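PDB 3NUT: precorrin-3 methylase from Rhodobacter capsulatus, which probably transfers a methyl group from S-adenosyl-L-methionine to a tetrapyrrole intermediate on the pathway to adenosylcobalamin (vitamin B12). Local coordinates for residues A46-A49 / G53-L56; D66-A71 / F92-A97; I140-N145 / H178-V183. All blocks are in the same frame, centred on the assembly; numbering follows the deposited sequence.

Contact 1: A46-A49 / G53-L56; sequences ARIA and GLTL
Ile48 meets Leu54 and Leu56 across a surface loop; the side chains touch only through apolar groups, and no hydrogen bond crosses. From CB, the Ile48 side chain splits into two branches. CG1, placed anti to the backbone N (chi1 -175°), runs over to the methyl CD2 of Leu54, with Ile48 CG1 and Leu54 CD2 3.6 Å apart. Beyond it the terminal methyl CD1 carries on past the leucines and makes none of the close contacts. The other branch, the methyl CG2, lies 4.1 Å from Leu54 CD2 and 4.2 Å from Leu56 CD1, so that it fits between the two leucine side chains. A beta-branched residue suits this place because its fork sends CG1 to Leu54 while CG2 is shared by both leucines. Leu54 uses the same methyl twice, since its CD2 also rests 3.7 Å from the carbonyl O of Ala49, a van der Waals contact with the backbone. Leu56 and Ile48 lie alongside one another, their chains running opposite ways. Both Ile48 and Leu54 also touch Ile38 of strand 37-40. The loop after strand 37-40 thus packs against the entry to and start of strand 55-58, an outermost strand, within this chain, of a five-stranded parallel sheet.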
loop_
_atom_site.group_PDB
_atom_site.type_symbol
_atom_site.label_atom_id
_atom_site.label_comp_id
_atom_site.label_asym_id
_atom_site.label_seq_id
_atom_site.Cartn_x
_atom_site.Cartn_y
_atom_site.Cartn_z
ATOM N N ALA A 46 -10.314 21.125 -7.785
ATOM C CA ALA A 46 -10.732 22.542 -7.905
ATOM C C ALA A 46 -9.741 23.455 -8.630
ATOM O O ALA A 46 -10.174 24.372 -9.320
ATOM C CB ALA A 46 -11.103 23.140 -6.509
ATOM N N ARG A 47 -8.434 23.199 -8.499
ATOM C CA ARG A 47 -7.405 24.035 -9.151
ATOM C C ARG A 47 -6.800 23.472 -10.453
ATOM O O ARG A 47 -5.751 23.929 -10.905
ATOM C CB ARG A 47 -6.298 24.392 -8.163
ATOM C CG ARG A 47 -6.769 25.254 -6.943
ATOM C CD ARG A 47 -5.806 25.099 -5.775
ATOM N NE ARG A 47 -5.289 23.724 -5.738
ATOM C CZ ARG A 47 -4.115 23.364 -5.220
ATOM N NH1 ARG A 47 -3.319 24.274 -4.657
ATOM N NH2 ARG A 47 -3.737 22.087 -5.267
ATOM N N ILE A 48 -7.469 22.483 -11.051
ATOM C CA ILE A 48 -7.113 22.007 -12.388
ATOM C C ILE A 48 -6.918 23.192 -13.344
ATOM O O ILE A 48 -7.729 24.135 -13.358
ATOM C CB ILE A 48 -8.208 21.053 -12.949
ATOM C CG1 ILE A 48 -7.795 20.439 -14.298
ATOM C CG2 ILE A 48 -9.578 21.777 -13.071
ATOM C CD1 ILE A 48 -6.601 19.544 -14.246
ATOM N N ALA A 49 -5.851 23.162 -14.134
ATOM C CA ALA A 49 -5.582 24.256 -15.064
ATOM C C ALA A 49 -6.688 24.299 -16.118
ATOM O O ALA A 49 -6.927 23.300 -16.760
ATOM C CB ALA A 49 -4.191 24.072 -15.734
ATOM N N GLY A 53 -11.806 22.821 -24.049
ATOM C CA GLY A 53 -12.273 21.448 -24.158
ATOM C C GLY A 53 -12.408 20.657 -22.862
ATOM O O GLY A 53 -13.018 19.585 -22.872
ATOM N N LEU A 54 -11.854 21.178 -21.756
ATOM C CA LEU A 54 -11.883 20.461 -20.460
ATOM C C LEU A 54 -13.210 20.591 -19.761
ATOM O O LEU A 54 -13.704 21.690 -19.546
ATOM C CB LEU A 54 -10.761 20.904 -19.496
ATOM C CG LEU A 54 -10.824 20.331 -18.071
ATOM C CD1 LEU A 54 -10.469 18.845 -18.018
ATOM C CD2 LEU A 54 -9.932 21.132 -17.109
ATOM N N THR A 55 -13.753 19.451 -19.351
ATOM C CA THR A 55 -15.012 19.430 -18.642
ATOM C C THR A 55 -14.960 18.503 -17.416
ATOM O O THR A 55 -14.307 17.438 -17.420
ATOM C CB THR A 55 -16.194 19.150 -19.606
ATOM O OG1 THR A 55 -17.151 18.323 -18.966
ATOM C CG2 THR A 55 -15.754 18.412 -20.824
ATOM N N LEU A 56 -15.633 18.931 -16.359
ATOM C CA LEU A 56 -15.613 18.250 -15.063
ATOM C C LEU A 56 -17.005 17.763 -14.715
ATOM O O LEU A 56 -17.980 18.471 -14.957
ATOM C CB LEU A 56 -15.173 19.228 -13.983
ATOM C CG LEU A 56 -13.732 19.406 -13.509
ATOM C CD1 LEU A 56 -12.768 19.604 -14.633
ATOM C CD2 LEU A 56 -13.708 20.568 -12.527
#

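Contact 2: D66-A71 / F92-A97; sequences DRATHA and FAMASA. With SAH (S-adenosyl-L-homocysteine), chain E.
Helix 65-76 and the start of helix 94-104 come closest at Ala68 and Ala97, whose CA atoms are 6.8 Å apart, and no hydrogen bond joins the two segments. Small residues suit this near approach: Ala68 CB lies 3.9 Å from the carbonyl O of Ala97, and a side chain of one methyl lets the helices come this close. Next to this pair, Met94 reaches across to helix 65-76. Its flexible thioether bends at both chi2 and chi3, which brings the terminal methyl CE to 4.1 Å from Ala68 CB and 3.8 Å from Arg67 CG. The sulfur meets the polar part of the same arginine, with Met94 SD 3.7 Å from Arg67 NE and set obliquely to the guanidinium plane. Arg67 CG sits between its own backbone N and carbonyl carbon (chi1 56°), and further bends at chi2 and chi3 carry the chain over the methionine. The contact buries NE without a hydrogen-bonding partner in the model, whereas NH1 makes a weak, long ion pair with Asp60. Val63 and Val83 add apolar contacts to Met94. Just ahead of Met94, the chain lines the cofactor site: Phe92 O is 3.4 Å from CG of S-adenosyl-L-homocysteine, and Ala93 CB is 3.5 Å from its amino N. Two helices thus pack beside strand 80-85 of the parallel sheet, with the loop before helix 94-104 lining the ligand pocket, consistent with the alpha/beta fold of the tetrapyrrole methylase family.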
loop_
_atom_site.group_PDB
_atom_site.type_symbol
_atom_site.label_atom_id
_atom_site.label_comp_id
_atom_site.label_asym_id
_atom_site.label_seq_id
_atom_site.Cartn_x
_atom_site.Cartn_y
_atom_site.Cartn_z
ATOM N N ASP A 66 -22.655 3.756 -11.607
ATOM C CA ASP A 66 -23.287 4.553 -12.674
ATOM C C ASP A 66 -22.382 5.622 -13.293
ATOM O O ASP A 66 -22.498 5.947 -14.483
ATOM C CB ASP A 66 -24.569 5.240 -12.160
ATOM C CG ASP A 66 -25.834 4.393 -12.367
ATOM O OD1 ASP A 66 -25.723 3.184 -12.687
ATOM O OD2 ASP A 66 -26.956 4.952 -12.188
ATOM N N ARG A 67 -21.524 6.208 -12.478
ATOM C CA ARG A 67 -20.522 7.102 -12.996
ATOM C C ARG A 67 -19.485 6.342 -13.824
ATOM O O ARG A 67 -18.974 6.875 -14.790
ATOM C CB ARG A 67 -19.831 7.853 -11.849
ATOM C CG ARG A 67 -19.235 6.905 -10.830
ATOM C CD ARG A 67 -19.295 7.483 -9.432
ATOM N NE ARG A 67 -18.008 8.042 -9.024
ATOM C CZ ARG A 67 -17.813 8.684 -7.877
ATOM N NH1 ARG A 67 -18.850 8.850 -7.045
ATOM N NH2 ARG A 67 -16.600 9.180 -7.576
ATOM N N ALA A 68 -19.170 5.112 -13.440
ATOM C CA ALA A 68 -18.184 4.319 -14.171
ATOM C C ALA A 68 -18.718 3.938 -15.539
ATOM O O ALA A 68 -18.005 4.039 -16.518
ATOM C CB ALA A 68 -17.778 3.086 -13.377
ATOM N N THR A 69 -19.984 3.528 -15.600
ATOM C CA THR A 69 -20.689 3.270 -16.853
ATOM C C THR A 69 -20.687 4.529 -17.723
ATOM O O THR A 69 -20.460 4.482 -18.946
ATOM C CB THR A 69 -22.153 2.787 -16.558
ATOM O OG1 THR A 69 -22.113 1.629 -15.695
ATOM C CG2 THR A 69 -22.920 2.460 -17.835
ATOM N N HIS A 70 -20.920 5.671 -17.088
ATOM C CA HIS A 70 -20.949 6.915 -17.831
ATOM C C HIS A 70 -19.569 7.249 -18.372
ATOM O O HIS A 70 -19.447 7.723 -19.509
ATOM C CB HIS A 70 -21.456 8.040 -16.949
ATOM C CG HIS A 70 -21.459 9.380 -17.618
ATOM N ND1 HIS A 70 -21.073 10.534 -16.967
ATOM C CD2 HIS A 70 -21.816 9.750 -18.870
ATOM C CE1 HIS A 70 -21.203 11.559 -17.792
ATOM N NE2 HIS A 70 -21.647 11.110 -18.953
ATOM N N ALA A 71 -18.549 7.007 -17.553
ATOM C CA ALA A 71 -17.172 7.168 -17.973
ATOM C C ALA A 71 -16.886 6.318 -19.226
ATOM O O ALA A 71 -16.268 6.791 -20.172
ATOM C CB ALA A 71 -16.233 6.777 -16.838
ATOM N N PHE A 92 -10.193 0.127 -1.934
ATOM C CA PHE A 92 -11.564 0.537 -1.542
ATOM C C PHE A 92 -11.980 1.791 -2.300
ATOM O O PHE A 92 -12.293 2.814 -1.686
ATOM C CB PHE A 92 -11.651 0.763 -0.022
ATOM C CG PHE A 92 -11.113 -0.390 0.768
ATOM C CD1 PHE A 92 -11.602 -1.694 0.542
ATOM C CD2 PHE A 92 -10.114 -0.192 1.719
ATOM C CE1 PHE A 92 -11.092 -2.776 1.244
ATOM C CE2 PHE A 92 -9.599 -1.270 2.438
ATOM C CZ PHE A 92 -10.079 -2.569 2.194
ATOM N N ALA A 93 -11.948 1.710 -3.637
ATOM C CA ALA A 93 -12.067 2.894 -4.496
ATOM C C ALA A 93 -12.574 2.538 -5.877
ATOM O O ALA A 93 -13.182 1.492 -6.058
ATOM C CB ALA A 93 -10.722 3.678 -4.550
ATOM N N MET A 94 -12.332 3.408 -6.853
ATOM C CA MET A 94 -13.071 3.375 -8.110
ATOM C C MET A 94 -12.604 2.339 -9.171
ATOM O O MET A 94 -13.360 2.020 -10.102
ATOM C CB MET A 94 -13.131 4.790 -8.710
ATOM C CG MET A 94 -14.247 5.678 -8.149
ATOM S SD MET A 94 -15.916 5.022 -8.461
ATOM C CE MET A 94 -15.970 4.982 -10.242
ATOM N N ALA A 95 -11.384 1.829 -9.049
ATOM C CA ALA A 95 -10.886 0.874 -10.035
ATOM C C ALA A 95 -11.761 -0.388 -10.088
ATOM O O ALA A 95 -12.162 -0.817 -11.183
ATOM C CB ALA A 95 -9.422 0.538 -9.813
ATOM N N SER A 96 -12.062 -0.952 -8.913
ATOM C CA SER A 96 -13.013 -2.065 -8.757
ATOM C C SER A 96 -14.380 -1.858 -9.422
ATOM O O SER A 96 -14.861 -2.717 -10.170
ATOM C CB SER A 96 -13.280 -2.314 -7.271
ATOM O OG SER A 96 -12.695 -3.531 -6.874
ATOM N N ALA A 97 -14.998 -0.730 -9.092
ATOM C CA ALA A 97 -16.278 -0.337 -9.624
ATOM C C ALA A 97 -16.262 -0.182 -11.138
ATOM O O ALA A 97 -17.246 -0.482 -11.796
ATOM C CB ALA A 97 -16.699 0.971 -9.002
HETATM N N SAH E . -8.440 4.821 -2.102
HETATM C CA SAH E . -8.259 5.377 -0.726
HETATM C CB SAH E . -9.212 4.698 0.270
HETATM C CG SAH E . -10.649 5.192 0.094
HETATM S SD SAH E . -11.669 4.919 1.524
HETATM C C SAH E . -6.846 5.090 -0.371
HETATM O O SAH E . -6.279 4.321 -1.135
HETATM O OXT SAH E . -6.239 5.563 0.611
HETATM C "C5'" SAH E . -11.510 6.460 2.397
HETATM C "C4'" SAH E . -10.903 6.249 3.799
HETATM O "O4'" SAH E . -9.473 6.220 3.693
HETATM C "C3'" SAH E . -11.202 7.326 4.851
HETATM O "O3'" SAH E . -12.369 7.069 5.645
HETATM C "C2'" SAH E . -9.986 7.275 5.751
HETATM O "O2'" SAH E . -10.056 6.180 6.688
HETATM C "C1'" SAH E . -8.873 6.946 4.776
HETATM N N9 SAH E . -8.180 8.166 4.301
HETATM C C8 SAH E . -8.192 8.677 3.053
HETATM N N7 SAH E . -7.416 9.803 2.997
HETATM C C5 SAH E . -6.891 10.026 4.228
HETATM C C6 SAH E . -5.984 11.022 4.878
HETATM N N6 SAH E . -5.452 12.068 4.195
HETATM N N1 SAH E . -5.700 10.876 6.197
HETATM C C2 SAH E . -6.213 9.853 6.912
HETATM N N3 SAH E . -7.039 8.919 6.382
HETATM C C4 SAH E . -7.410 8.948 5.077
#

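Contact 3: I140-N145 / H178-V183; sequences INLSDN and HQFTRV
The loop that leaves strand 137-141 packs here on the first turn of helix 179-190, in the part of the tetrapyrrole methylase fold built on a mixed beta-sheet. Leu142 is shared by every cross-contact. Its carbonyl O accepts a hydrogen bond from Gln179 NE2, 3.1 Å long with an N-H...O angle of 151°. The donor stands above the carbonyl plane, 42° out of it, while the acceptor lies close to the plane of the glutamine amide. Gln179 suits the site because its chain, extended beyond CG, spans the gap from the helix and gives the carbonyl of the buried Leu142 a donor. On the apolar side, Leu142 CG is anti to the carbonyl carbon (chi1 -54°), which sends the branched tip toward the helix. There Leu142 CD1 meets Phe180 CD1 at 3.6 Å, approaching the ring obliquely. The same methyl is 4.1 Å from Val183 CG2, and the leucine and valine meet tip to tip, two branched chains packed beside the ring. Asn141 OD1 accepts a weak bond from Ser143 N and a hydrogen bond from Asn170 ND2, tying this bend to a residue that binds S-adenosyl-L-homocysteine. Leu152 of helix 149-161 touches both Leu142 and Gln179, and Phe168 of strand 165-169 touches Leu142 and Val183, so that this helix and strand flank the contact, while strand 137-141, an outermost strand within this chain, supplies the loop carrying Leu142.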
loop_
_atom_site.group_PDB
_atom_site.type_symbol
_atom_site.label_atom_id
_atom_site.label_comp_id
_atom_site.label_asym_id
_atom_site.label_seq_id
_atom_site.Cartn_x
_atom_site.Cartn_y
_atom_site.Cartn_z
ATOM N N ILE A 140 -8.256 -3.242 6.009
ATOM C CA ILE A 140 -9.627 -3.654 6.278
ATOM C C ILE A 140 -10.571 -2.459 6.244
ATOM O O ILE A 140 -10.352 -1.445 6.926
ATOM C CB ILE A 140 -9.753 -4.416 7.644
ATOM C CG1 ILE A 140 -8.967 -5.741 7.619
ATOM C CG2 ILE A 140 -11.214 -4.702 7.969
ATOM C CD1 ILE A 140 -8.822 -6.449 9.009
ATOM N N ASN A 141 -11.621 -2.580 5.451
ATOM C CA ASN A 141 -12.616 -1.531 5.357
ATOM C C ASN A 141 -13.703 -1.765 6.420
ATOM O O ASN A 141 -14.351 -2.816 6.429
ATOM C CB ASN A 141 -13.202 -1.563 3.946
ATOM C CG ASN A 141 -14.246 -0.507 3.706
ATOM O OD1 ASN A 141 -14.300 0.526 4.383
ATOM N ND2 ASN A 141 -15.086 -0.753 2.704
ATOM N N LEU A 142 -13.893 -0.792 7.307
ATOM C CA LEU A 142 -14.867 -0.909 8.418
ATOM C C LEU A 142 -16.217 -0.233 8.163
ATOM O O LEU A 142 -17.071 -0.225 9.051
ATOM C CB LEU A 142 -14.296 -0.348 9.727
ATOM C CG LEU A 142 -12.960 -0.816 10.298
ATOM C CD1 LEU A 142 -12.863 -0.334 11.717
ATOM C CD2 LEU A 142 -12.773 -2.321 10.254
ATOM N N SER A 143 -16.398 0.364 6.982
ATOM C CA SER A 143 -17.687 0.947 6.614
ATOM C C SER A 143 -18.266 0.303 5.376
ATOM O O SER A 143 -18.924 0.969 4.580
ATOM C CB SER A 143 -17.590 2.460 6.400
ATOM O OG SER A 143 -17.211 3.116 7.594
ATOM N N ASP A 144 -18.035 -0.987 5.189
ATOM C CA ASP A 144 -18.733 -1.625 4.090
ATOM C C ASP A 144 -20.124 -2.115 4.511
ATOM O O ASP A 144 -20.277 -3.137 5.208
ATOM C CB ASP A 144 -17.925 -2.726 3.402
ATOM C CG ASP A 144 -18.464 -3.039 2.013
ATOM O OD1 ASP A 144 -19.414 -2.364 1.581
ATOM O OD2 ASP A 144 -17.947 -3.951 1.348
ATOM N N ASN A 145 -21.127 -1.354 4.073
ATOM C CA ASN A 145 -22.535 -1.683 4.274
ATOM C C ASN A 145 -23.035 -2.767 3.300
ATOM O O ASN A 145 -24.082 -3.373 3.532
ATOM C CB ASN A 145 -23.387 -0.406 4.210
ATOM C CG ASN A 145 -22.881 0.695 5.171
ATOM O OD1 ASN A 145 -22.506 0.430 6.323
ATOM N ND2 ASN A 145 -22.866 1.933 4.684
ATOM N N HIS A 178 -22.526 2.446 15.522
ATOM C CA HIS A 178 -22.016 1.640 16.640
ATOM C C HIS A 178 -21.193 0.432 16.170
ATOM O O HIS A 178 -21.123 -0.591 16.867
ATOM C CB HIS A 178 -23.166 1.174 17.552
ATOM C CG HIS A 178 -24.162 2.248 17.883
ATOM N ND1 HIS A 178 -23.833 3.376 18.608
ATOM C CD2 HIS A 178 -25.484 2.357 17.596
ATOM C CE1 HIS A 178 -24.907 4.140 18.740
ATOM N NE2 HIS A 178 -25.921 3.545 18.135
ATOM N N GLN A 179 -20.561 0.545 15.000
ATOM C CA GLN A 179 -19.820 -0.592 14.429
ATOM C C GLN A 179 -18.353 -0.667 14.872
ATOM O O GLN A 179 -17.850 -1.745 15.184
ATOM C CB GLN A 179 -19.935 -0.614 12.905
ATOM C CG GLN A 179 -19.471 -1.902 12.263
ATOM C CD GLN A 179 -20.226 -2.183 10.986
ATOM O OE1 GLN A 179 -21.374 -2.648 11.015
ATOM N NE2 GLN A 179 -19.596 -1.891 9.848
ATOM N N PHE A 180 -17.682 0.480 14.895
ATOM C CA PHE A 180 -16.296 0.578 15.346
ATOM C C PHE A 180 -16.143 0.235 16.834
ATOM O O PHE A 180 -15.092 -0.248 17.262
ATOM C CB PHE A 180 -15.766 1.983 15.072
ATOM C CG PHE A 180 -14.305 2.165 15.401
ATOM C CD1 PHE A 180 -13.344 1.320 14.862
ATOM C CD2 PHE A 180 -13.893 3.198 16.231
ATOM C CE1 PHE A 180 -11.992 1.493 15.157
ATOM C CE2 PHE A 180 -12.542 3.374 16.534
ATOM C CZ PHE A 180 -11.591 2.520 15.992
ATOM N N THR A 181 -17.196 0.506 17.610
ATOM C CA THR A 181 -17.299 0.045 18.994
ATOM C C THR A 181 -17.229 -1.482 19.036
ATOM O O THR A 181 -16.492 -2.028 19.857
ATOM C CB THR A 181 -18.615 0.523 19.652
ATOM O OG1 THR A 181 -18.724 1.946 19.531
ATOM C CG2 THR A 181 -18.681 0.116 21.148
ATOM N N ARG A 182 -17.975 -2.164 18.157
ATOM C CA ARG A 182 -17.888 -3.632 18.047
ATOM C C ARG A 182 -16.453 -4.067 17.724
ATOM O O ARG A 182 -15.917 -4.962 18.379
ATOM C CB ARG A 182 -18.845 -4.213 17.000
ATOM C CG ARG A 182 -20.318 -3.813 17.103
ATOM C CD ARG A 182 -21.200 -4.880 17.787
ATOM N NE ARG A 182 -21.581 -6.055 16.975
ATOM C CZ ARG A 182 -22.588 -6.093 16.093
ATOM N NH1 ARG A 182 -23.325 -5.010 15.861
ATOM N NH2 ARG A 182 -22.859 -7.212 15.425
ATOM N N VAL A 183 -15.834 -3.416 16.733
ATOM C CA VAL A 183 -14.466 -3.742 16.308
ATOM C C VAL A 183 -13.426 -3.678 17.432
ATOM O O VAL A 183 -12.576 -4.563 17.532
ATOM C CB VAL A 183 -14.010 -2.871 15.086
ATOM C CG1 VAL A 183 -12.498 -2.949 14.874
ATOM C CG2 VAL A 183 -14.752 -3.293 13.812
#

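In the fold
The three contacts follow one another along the chain, each closing before the next opens. Contact 1 lies at the surface on strand 55-58, which leads into helix 65-76 of contact 2; their centres are about 20 Å apart, and both belong with the parallel five-stranded sheet. Contact 3 sits by the mixed sheet on the opposite side of the chain's centre from contact 1, about 36 Å away between centres. Contacts 2 and 3, about 23 Å apart between centres, do touch: Phe92 CZ packs 3.6 Å from Asn141 N. Both also meet the second subunit. Contact 2 lines the S-adenosyl-L-homocysteine pocket and contact 3 lies beside it, whereas contact 1 is remote from the ligand.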